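Local coordinates for protein decaprenyl diphosphate synthase (Rhodobacter capsulatus, PDB 3MZV) that probably builds long-chain all-trans polyprenyl diphosphate from farnesyl and isopentenyl diphosphates, with magnesium as cofactor, for the side chains of isoprenoid quinones, at residues P42-H47 with L110-K115; T89-D94 with K115-V120. One frame throughout, in Å; residues are numbered along the deposited sequence.

Contact 1. Residues P42-H47 with L110-K115; sequences PEVTAH and LLWDNK
W112 offers a face of its indole to V44 and its outer edge to H47. The main apolar contact is a CH-pi interaction. Methyl CG2 of V44 stands 3.6 Å from the centroid of the six-membered ring of W112, 4° off the ring normal. It therefore sits over the middle of that ring and lies nearly equally far from all six carbons. V44 CG2 is anti to the carbonyl carbon, which aims this branch at the indole, while CG1 turns away from it toward V120 and L91.

The aromatic pair is edge-to-face. W112 turns its edge toward the face of the H47 imidazole, with the planes at 86° and the centroids 5.6 Å apart. H47 CB also lies at the edge of the indole, near its plane, 4.0 Å from W112 CH2. With H47 CG anti to the backbone N (chi1 178°), the imidazole is carried out from the helix and its face meets that edge.

No hydrogen bond joins the two segments. The polar end of H47 is held elsewhere: NE2 bonds to P106 O of strand 105-106, which probably helps hold the ring in this pose.

W112 is the first residue to leave helical geometry after helix 108-111, and D113 N-caps helix 114-133. The indole thus packs the link between them onto helix 40-49. Through V44 the contact also borders A108 and helix 74-96.

Contact 2. Residues T89-D94 with K115-V120; sequences TLLHDD and KSSVLV
H92 NE2 donates a hydrogen bond of 2.9 Å to the backbone O of V118, joining two near-antiparallel helices of the mainly helical isoprenoid synthase fold. Their segment axes come within 8.4 Å at a crossing angle of -153°. H92 directly precedes D93 and D94, which open a DDxxD motif; in this family that motif binds magnesium. The bond is fairly straight, at 159° at the hydrogen. It reaches a lone pair of V118 O in the carbonyl plane, and the oxygen lies close to the H92 ring plane. The other ring nitrogen, ND1, bonds to D122 OD2 of the second subunit. H92 is thus held at both nitrogens, which should fix the rotation of its ring. The ring also meets H92 of the second subunit, so this helix pair lies at the dimer interface.

Beside the histidine, L91 points toward helix 114-133. Its CB lies 3.6 Å from S117 O. This oxygen also faces the ring edge of H92, at CD2. The two methyls of L91 take different partners: CD2 rests 4.1 Å from S117 CB, and CD1 meets V120. V120 CG1, anti to its own backbone N (chi1 168°), lies 3.7 Å from L91 CD1.

How the contacts relate
The two contacts have centres about 8 Å apart, on the same side of the chain's centre. Their segments alternate along the chain: 42-47, 89-94, 110-115, then 115-120, with K115 shared. Contact 1, near the surface, ties the turn leading into helix 114-133 to helix 40-49. Contact 2 is buried and pairs the first turns of that helix with helix 74-96. The two touch directly. V120 CG1 lies 3.7 Å from both V44 CG1 and T45 OG1, and L91 CD2 packs on V44 CG1. Helix 74-96, which carries the start of the probable magnesium-binding DDxxD motif, thus packs against helices 114-133 and 40-49, and through H92 it also meets the second subunit.

Contact 1. Residues P42-H47 with L110-K115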
loop_
_atom_site.group_PDB
_atom_site.type_symbol
_atom_site.label_atom_id
_atom_site.label_comp_id
_atom_site.label_asym_id
_atom_site.label_seq_id
_atom_site.Cartn_x
_atom_site.Cartn_y
_atom_site.Cartn_z
ATOM N N PRO B 42 5.265 7.736 12.656
ATOM C CA PRO B 42 4.225 8.513 13.350
ATOM C C PRO B 42 4.401 10.042 13.181
ATOM O O PRO B 42 3.403 10.771 13.097
ATOM C CB PRO B 42 4.404 8.090 14.820
ATOM C CG PRO B 42 5.832 7.694 14.917
ATOM C CD PRO B 42 6.084 6.969 13.610
ATOM N N GLU B 43 5.648 10.528 13.121
ATOM C CA GLU B 43 5.872 11.951 12.775
ATOM C C GLU B 43 5.140 12.297 11.491
ATOM O O GLU B 43 4.370 13.250 11.465
ATOM C CB GLU B 43 7.357 12.302 12.610
ATOM C CG GLU B 43 8.034 12.748 13.898
ATOM C CD GLU B 43 9.531 12.443 13.906
ATOM O OE1 GLU B 43 10.209 12.818 12.916
ATOM O OE2 GLU B 43 10.000 11.808 14.888
ATOM N N VAL B 44 5.377 11.520 10.435
ATOM C CA VAL B 44 4.679 11.747 9.152
ATOM C C VAL B 44 3.146 11.569 9.258
ATOM O O VAL B 44 2.375 12.358 8.700
ATOM C CB VAL B 44 5.220 10.815 8.035
ATOM C CG1 VAL B 44 4.373 10.951 6.758
ATOM C CG2 VAL B 44 6.718 11.108 7.756
ATOM N N THR B 45 2.714 10.524 9.962
ATOM C CA THR B 45 1.275 10.257 10.148
ATOM C C THR B 45 0.586 11.357 10.962
ATOM O O THR B 45 -0.506 11.821 10.589
ATOM C CB THR B 45 1.010 8.899 10.862
ATOM O OG1 THR B 45 1.849 7.872 10.305
ATOM C CG2 THR B 45 -0.472 8.520 10.718
ATOM N N ALA B 46 1.221 11.735 12.081
ATOM C CA ALA B 46 0.787 12.868 12.878
ATOM C C ALA B 46 0.497 14.032 11.954
ATOM O O ALA B 46 -0.597 14.580 11.967
ATOM C CB ALA B 46 1.880 13.275 13.910
ATOM N N HIS B 47 1.483 14.357 11.121
ATOM C CA HIS B 47 1.465 15.553 10.266
ATOM C C HIS B 47 0.304 15.584 9.256
ATOM O O HIS B 47 -0.116 16.661 8.835
ATOM C CB HIS B 47 2.837 15.711 9.556
ATOM C CG HIS B 47 2.911 16.870 8.609
ATOM N ND1 HIS B 47 3.311 18.132 9.002
ATOM C CD2 HIS B 47 2.633 16.959 7.284
ATOM C CE1 HIS B 47 3.269 18.949 7.963
ATOM N NE2 HIS B 47 2.861 18.264 6.908
ATOM N N LEU B 110 6.939 16.603 0.116
ATOM C CA LEU B 110 7.720 17.853 0.072
ATOM C C LEU B 110 8.586 17.999 1.332
ATOM O O LEU B 110 9.825 18.099 1.263
ATOM C CB LEU B 110 6.779 19.054 -0.071
ATOM N N LEU B 111 7.928 17.969 2.489
ATOM C CA LEU B 111 8.603 18.094 3.787
ATOM C C LEU B 111 9.713 17.039 3.977
ATOM O O LEU B 111 10.776 17.334 4.547
ATOM C CB LEU B 111 7.562 17.999 4.915
ATOM C CG LEU B 111 7.435 19.114 5.959
ATOM C CD1 LEU B 111 7.648 20.516 5.386
ATOM C CD2 LEU B 111 6.051 19.018 6.574
ATOM N N TRP B 112 9.469 15.813 3.501
ATOM C CA TRP B 112 10.457 14.731 3.602
ATOM C C TRP B 112 10.941 14.318 2.200
ATOM O O TRP B 112 11.807 14.986 1.624
ATOM C CB TRP B 112 9.873 13.537 4.377
ATOM C CG TRP B 112 9.684 13.785 5.843
ATOM C CD1 TRP B 112 10.619 13.640 6.820
ATOM C CD2 TRP B 112 8.483 14.213 6.493
ATOM N NE1 TRP B 112 10.079 13.946 8.045
ATOM C CE2 TRP B 112 8.769 14.311 7.874
ATOM C CE3 TRP B 112 7.196 14.532 6.045
ATOM C CZ2 TRP B 112 7.808 14.712 8.816
ATOM C CZ3 TRP B 112 6.235 14.931 6.979
ATOM C CH2 TRP B 112 6.551 15.014 8.351
ATOM N N ASP B 113 10.393 13.217 1.670
ATOM C CA ASP B 113 10.604 12.794 0.283
ATOM C C ASP B 113 9.493 11.819 -0.160
ATOM O O ASP B 113 8.650 11.383 0.661
ATOM C CB ASP B 113 12.012 12.196 0.077
ATOM C CG ASP B 113 12.369 11.099 1.089
ATOM O OD1 ASP B 113 11.483 10.367 1.570
ATOM O OD2 ASP B 113 13.572 10.947 1.384
ATOM N N ASN B 114 9.461 11.521 -1.460
ATOM C CA ASN B 114 8.446 10.639 -2.035
ATOM C C ASN B 114 8.508 9.276 -1.407
ATOM O O ASN B 114 7.477 8.698 -1.072
ATOM C CB ASN B 114 8.645 10.473 -3.540
ATOM C CG ASN B 114 8.051 11.601 -4.342
ATOM O OD1 ASN B 114 7.228 12.374 -3.860
ATOM N ND2 ASN B 114 8.448 11.678 -5.601
ATOM N N LYS B 115 9.724 8.766 -1.261
ATOM C CA LYS B 115 9.933 7.456 -0.672
ATOM C C LYS B 115 9.309 7.405 0.718
ATOM O O LYS B 115 8.748 6.369 1.085
ATOM C CB LYS B 115 11.414 7.091 -0.619
#

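Contact 2. Residues T89-D94 with K115-V120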
loop_
_atom_site.group_PDB
_atom_site.type_symbol
_atom_site.label_atom_id
_atom_site.label_comp_id
_atom_site.label_asym_id
_atom_site.label_seq_id
_atom_site.Cartn_x
_atom_site.Cartn_y
_atom_site.Cartn_z
ATOM N N THR B 89 -4.067 6.416 1.387
ATOM C CA THR B 89 -4.479 6.836 0.031
ATOM C C THR B 89 -4.046 8.288 -0.271
ATOM O O THR B 89 -3.510 8.612 -1.359
ATOM C CB THR B 89 -6.005 6.662 -0.185
ATOM O OG1 THR B 89 -6.324 5.258 -0.132
ATOM C CG2 THR B 89 -6.385 7.200 -1.588
ATOM N N LEU B 90 -4.245 9.164 0.722
ATOM C CA LEU B 90 -3.849 10.573 0.563
ATOM C C LEU B 90 -2.356 10.701 0.428
ATOM O O LEU B 90 -1.894 11.445 -0.424
ATOM C CB LEU B 90 -4.307 11.412 1.767
ATOM C CG LEU B 90 -5.812 11.561 1.886
ATOM C CD1 LEU B 90 -6.117 12.381 3.148
ATOM C CD2 LEU B 90 -6.481 12.203 0.656
ATOM N N LEU B 91 -1.591 10.005 1.263
ATOM C CA LEU B 91 -0.142 10.079 1.189
ATOM C C LEU B 91 0.345 9.673 -0.198
ATOM O O LEU B 91 1.273 10.295 -0.742
ATOM C CB LEU B 91 0.532 9.203 2.234
ATOM C CG LEU B 91 0.603 9.728 3.661
ATOM C CD1 LEU B 91 0.808 8.630 4.649
ATOM C CD2 LEU B 91 1.716 10.835 3.768
ATOM N N HIS B 92 -0.240 8.581 -0.730
ATOM C CA HIS B 92 0.113 8.060 -2.069
ATOM C C HIS B 92 -0.394 8.949 -3.242
ATOM O O HIS B 92 0.321 9.118 -4.220
ATOM C CB HIS B 92 -0.381 6.585 -2.206
ATOM C CG HIS B 92 0.437 5.611 -1.418
ATOM N ND1 HIS B 92 0.382 4.246 -1.613
ATOM C CD2 HIS B 92 1.366 5.811 -0.456
ATOM C CE1 HIS B 92 1.238 3.653 -0.805
ATOM N NE2 HIS B 92 1.853 4.579 -0.092
ATOM N N ASP B 93 -1.558 9.557 -3.117
ATOM C CA ASP B 93 -2.094 10.480 -4.143
ATOM C C ASP B 93 -1.159 11.684 -4.306
ATOM O O ASP B 93 -1.058 12.216 -5.404
ATOM C CB ASP B 93 -3.558 10.927 -3.795
ATOM C CG ASP B 93 -4.397 11.419 -5.039
ATOM O OD1 ASP B 93 -4.163 11.085 -6.235
ATOM O OD2 ASP B 93 -5.368 12.175 -4.795
ATOM N N ASP B 94 -0.449 12.074 -3.243
ATOM C CA ASP B 94 0.450 13.239 -3.261
ATOM C C ASP B 94 1.828 12.929 -3.841
ATOM O O ASP B 94 2.490 13.817 -4.370
ATOM C CB ASP B 94 0.670 13.793 -1.840
ATOM C CG ASP B 94 -0.535 14.581 -1.299
ATOM O OD1 ASP B 94 -1.439 14.945 -2.071
ATOM O OD2 ASP B 94 -0.554 14.851 -0.078
ATOM N N LYS B 115 9.724 8.766 -1.261
ATOM C CA LYS B 115 9.933 7.456 -0.672
ATOM C C LYS B 115 9.309 7.405 0.718
ATOM O O LYS B 115 8.748 6.369 1.085
ATOM C CB LYS B 115 11.414 7.091 -0.619
ATOM N N SER B 116 9.374 8.512 1.473
ATOM C CA SER B 116 8.813 8.547 2.840
ATOM C C SER B 116 7.309 8.483 2.845
ATOM O O SER B 116 6.735 7.689 3.566
ATOM C CB SER B 116 9.274 9.776 3.635
ATOM O OG SER B 116 10.636 9.639 4.018
ATOM N N SER B 117 6.665 9.320 2.053
ATOM C CA SER B 117 5.250 9.258 1.953
ATOM C C SER B 117 4.737 7.894 1.415
ATOM O O SER B 117 3.669 7.421 1.837
ATOM C CB SER B 117 4.744 10.395 1.099
ATOM O OG SER B 117 5.190 11.629 1.659
ATOM N N VAL B 118 5.478 7.280 0.492
ATOM C CA VAL B 118 5.103 5.957 0.003
ATOM C C VAL B 118 5.199 4.962 1.123
ATOM O O VAL B 118 4.285 4.203 1.347
ATOM C CB VAL B 118 5.955 5.490 -1.194
ATOM C CG1 VAL B 118 5.553 4.063 -1.579
ATOM C CG2 VAL B 118 5.760 6.426 -2.383
ATOM N N LEU B 119 6.313 4.960 1.830
ATOM C CA LEU B 119 6.582 3.951 2.815
ATOM C C LEU B 119 5.727 4.147 4.065
ATOM O O LEU B 119 5.301 3.172 4.710
ATOM C CB LEU B 119 8.049 3.940 3.145
ATOM C CG LEU B 119 8.947 3.496 1.983
ATOM C CD1 LEU B 119 10.369 3.775 2.319
ATOM C CD2 LEU B 119 8.722 2.029 1.679
ATOM N N VAL B 120 5.415 5.389 4.386
ATOM C CA VAL B 120 4.530 5.625 5.534
ATOM C C VAL B 120 3.123 5.180 5.212
ATOM O O VAL B 120 2.520 4.494 6.009
ATOM C CB VAL B 120 4.564 7.098 6.002
ATOM C CG1 VAL B 120 3.427 7.371 6.987
ATOM C CG2 VAL B 120 5.915 7.361 6.666
#